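Local coordinates for protein gamma-glutamyltranspeptidase (Ggt) (Helicobacter pylori 26695, PDB 5BPK) that probably transfers or hydrolyses the gamma-glutamyl group of glutathione and related compounds as an N-terminal nucleophile (Ntn) hydrolase, at residues A121-M126 / S181-K186. Residues are numbered along the deposited sequence; the frame is centred on the assembly and turned at random.
With EDO (1,2-ethanediol), chain R; EDO (1,2-ethanediol), chain S; EDO (1,2-ethanediol), chain F.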
loop_
_atom_site.group_PDB
_atom_site.type_symbol
_atom_site.label_atom_id
_atom_site.label_comp_id
_atom_site.label_asym_id
_atom_site.label_seq_id
_atom_site.Cartn_x
_atom_site.Cartn_y
_atom_site.Cartn_z
ATOM N N ALA B 121 8.333 12.859 11.498
ATOM C CA ALA B 121 7.442 13.381 12.546
ATOM C C ALA B 121 6.541 12.282 13.113
ATOM O O ALA B 121 5.979 11.481 12.346
ATOM C CB ALA B 121 6.591 14.521 12.014
ATOM N N PRO B 122 6.411 12.230 14.451
ATOM C CA PRO B 122 5.528 11.235 15.049
ATOM C C PRO B 122 4.098 11.304 14.513
ATOM O O PRO B 122 3.617 12.385 14.178
ATOM C CB PRO B 122 5.561 11.598 16.533
ATOM C CG PRO B 122 6.972 12.084 16.727
ATOM C CD PRO B 122 7.231 12.908 15.478
ATOM N N ARG B 123 3.452 10.141 14.448
ATOM C CA ARG B 123 2.137 9.971 13.838
ATOM C C ARG B 123 1.118 9.513 14.871
ATOM O O ARG B 123 1.473 8.803 15.812
ATOM C CB ARG B 123 2.217 8.920 12.728
ATOM C CG ARG B 123 2.956 9.417 11.510
ATOM C CD ARG B 123 3.368 8.259 10.555
ATOM N NE ARG B 123 4.347 8.782 9.603
ATOM C CZ ARG B 123 5.168 8.069 8.852
ATOM N NH1 ARG B 123 5.187 6.746 8.909
ATOM N NH2 ARG B 123 6.008 8.707 8.050
ATOM N N PHE B 124 -0.137 9.932 14.692
ATOM C CA PHE B 124 -1.265 9.429 15.490
ATOM C C PHE B 124 -2.262 8.772 14.547
ATOM O O PHE B 124 -2.141 8.876 13.333
ATOM C CB PHE B 124 -1.942 10.534 16.324
ATOM C CG PHE B 124 -2.544 11.636 15.503
ATOM C CD1 PHE B 124 -3.863 11.566 15.060
ATOM C CD2 PHE B 124 -1.779 12.729 15.145
ATOM C CE1 PHE B 124 -4.401 12.585 14.284
ATOM C CE2 PHE B 124 -2.299 13.736 14.360
ATOM C CZ PHE B 124 -3.614 13.669 13.921
ATOM N N HIS B 125 -3.241 8.080 15.111
ATOM C CA HIS B 125 -4.186 7.321 14.304
ATOM C C HIS B 125 -5.486 7.090 15.059
ATOM O O HIS B 125 -5.477 6.730 16.231
ATOM C CB HIS B 125 -3.521 5.993 13.909
ATOM C CG HIS B 125 -4.412 5.031 13.192
ATOM N ND1 HIS B 125 -4.793 5.197 11.879
ATOM C CD2 HIS B 125 -4.973 3.865 13.604
ATOM C CE1 HIS B 125 -5.559 4.183 11.516
ATOM N NE2 HIS B 125 -5.676 3.355 12.540
ATOM N N MET B 126 -6.589 7.295 14.351
ATOM C CA MET B 126 -7.930 6.963 14.811
ATOM C C MET B 126 -8.645 6.267 13.658
ATOM O O MET B 126 -8.711 6.810 12.566
ATOM C CB MET B 126 -8.654 8.249 15.235
ATOM C CG MET B 126 -10.174 8.187 15.327
ATOM S SD MET B 126 -10.843 7.007 16.497
ATOM C CE MET B 126 -10.467 7.813 18.071
ATOM N N SER B 181 12.809 11.410 0.959
ATOM C CA SER B 181 12.964 10.831 2.269
ATOM C C SER B 181 12.471 9.397 2.290
ATOM O O SER B 181 11.382 9.080 1.783
ATOM C CB SER B 181 12.240 11.656 3.336
ATOM O OG SER B 181 12.569 11.185 4.643
ATOM N N THR B 182 13.301 8.543 2.877
ATOM C CA THR B 182 12.881 7.249 3.366
ATOM C C THR B 182 12.312 7.455 4.779
ATOM O O THR B 182 12.246 8.579 5.287
ATOM C CB THR B 182 14.041 6.251 3.372
ATOM O OG1 THR B 182 15.109 6.773 4.157
ATOM C CG2 THR B 182 14.541 5.998 1.950
ATOM N N ASP B 183 11.879 6.374 5.406
ATOM C CA ASP B 183 11.242 6.467 6.708
ATOM C C ASP B 183 12.138 5.826 7.768
ATOM O O ASP B 183 12.532 4.669 7.611
ATOM C CB ASP B 183 9.885 5.750 6.655
ATOM C CG ASP B 183 8.945 6.150 7.788
ATOM O OD1 ASP B 183 9.401 6.323 8.952
ATOM O OD2 ASP B 183 7.729 6.296 7.508
ATOM N N PRO B 184 12.452 6.564 8.854
ATOM C CA PRO B 184 13.254 5.942 9.914
ATOM C C PRO B 184 12.621 4.665 10.496
ATOM O O PRO B 184 13.327 3.827 11.052
ATOM C CB PRO B 184 13.347 7.043 10.986
ATOM C CG PRO B 184 12.365 8.070 10.623
ATOM C CD PRO B 184 12.197 7.989 9.134
ATOM N N ARG B 185 11.310 4.501 10.319
ATOM C CA ARG B 185 10.579 3.348 10.870
ATOM C C ARG B 185 10.830 2.035 10.131
ATOM O O ARG B 185 10.472 0.982 10.632
ATOM C CB ARG B 185 9.078 3.621 10.856
ATOM C CG ARG B 185 8.645 4.822 11.666
ATOM C CD ARG B 185 7.238 5.232 11.303
ATOM N NE ARG B 185 6.763 6.380 12.068
ATOM C CZ ARG B 185 7.072 7.643 11.800
ATOM N NH1 ARG B 185 7.889 7.942 10.796
ATOM N NH2 ARG B 185 6.558 8.616 12.540
ATOM N N LYS B 186 11.440 2.110 8.952
ATOM C CA LYS B 186 11.616 0.953 8.073
ATOM C C LYS B 186 12.122 -0.290 8.821
ATOM O O LYS B 186 11.548 -1.369 8.670
ATOM C CB LYS B 186 12.559 1.309 6.915
ATOM C CG LYS B 186 12.650 0.249 5.801
ATOM C CD LYS B 186 13.812 -0.731 5.974
ATOM C CE LYS B 186 15.155 -0.127 5.587
ATOM N NZ LYS B 186 16.294 -1.034 5.930
HETATM C C1 EDO R . 1.830 12.132 17.392
HETATM O O1 EDO R . 0.788 13.071 17.695
HETATM C C2 EDO R . 1.711 10.906 18.304
HETATM O O2 EDO R . 2.696 9.886 18.020
HETATM C C1 EDO S . 16.201 11.214 5.701
HETATM O O1 EDO S . 14.887 10.797 6.132
HETATM C C2 EDO S . 16.264 11.210 4.179
HETATM O O2 EDO S . 15.963 9.914 3.654
HETATM C C1 EDO F . 10.020 -3.937 6.830
HETATM O O1 EDO F . 10.702 -3.168 5.830
HETATM C C2 EDO F . 10.508 -5.381 6.789
HETATM O O2 EDO F . 9.491 -6.287 6.331
#
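The guanidinium groups of Arg123 and Arg185 lie flat on one another, their planes only 10° apart, with Arg185 NH1 over the centre of the Arg123 group, 3.3 Å from Arg123 CZ. Both side chains run extended from CG to NE and so span the gap between backbones that stay well apart. Asp183 serves one arginine with each oxygen. Its OD2 is gripped end-on by Arg123, at 2.9 Å from NH1 and 3.0 Å from NH2, with the carboxylate standing perpendicular to the guanidinium; NH1 arrives on the syn lone pair, NH2 from above the carboxylate plane. Asp183 OD1 takes Arg185 NH1 at 2.9 Å in a nearly straight bond (160°) and also accepts the backbone N of Arg185, closing an Asx turn that ties acid and arginine together. At the other end of the stack, Arg185 NH2 reaches Ala121 O at 2.9 Å, approaching above the carbonyl plane. Outside the two segments, Met161 O accepts from Arg123 NH1, Val164 N donates to Asp183 OD2, and Glu136 OE1 forms a salt bridge with Arg185 NH2; Asp183 and Glu136 together probably offset the two arginines. Toward solvent this buried network gives way to the exposed Thr182, Pro184 and Lys186, where an ethanediol, probably from the crystallisation liquor, bonds Thr182 N and the OG of the buried Ser181. The arrangement is a stacked arginine pair within a salt-bridge network, joining the loops after helix 115-120 and strand 176-181 in this Ntn-hydrolase domain.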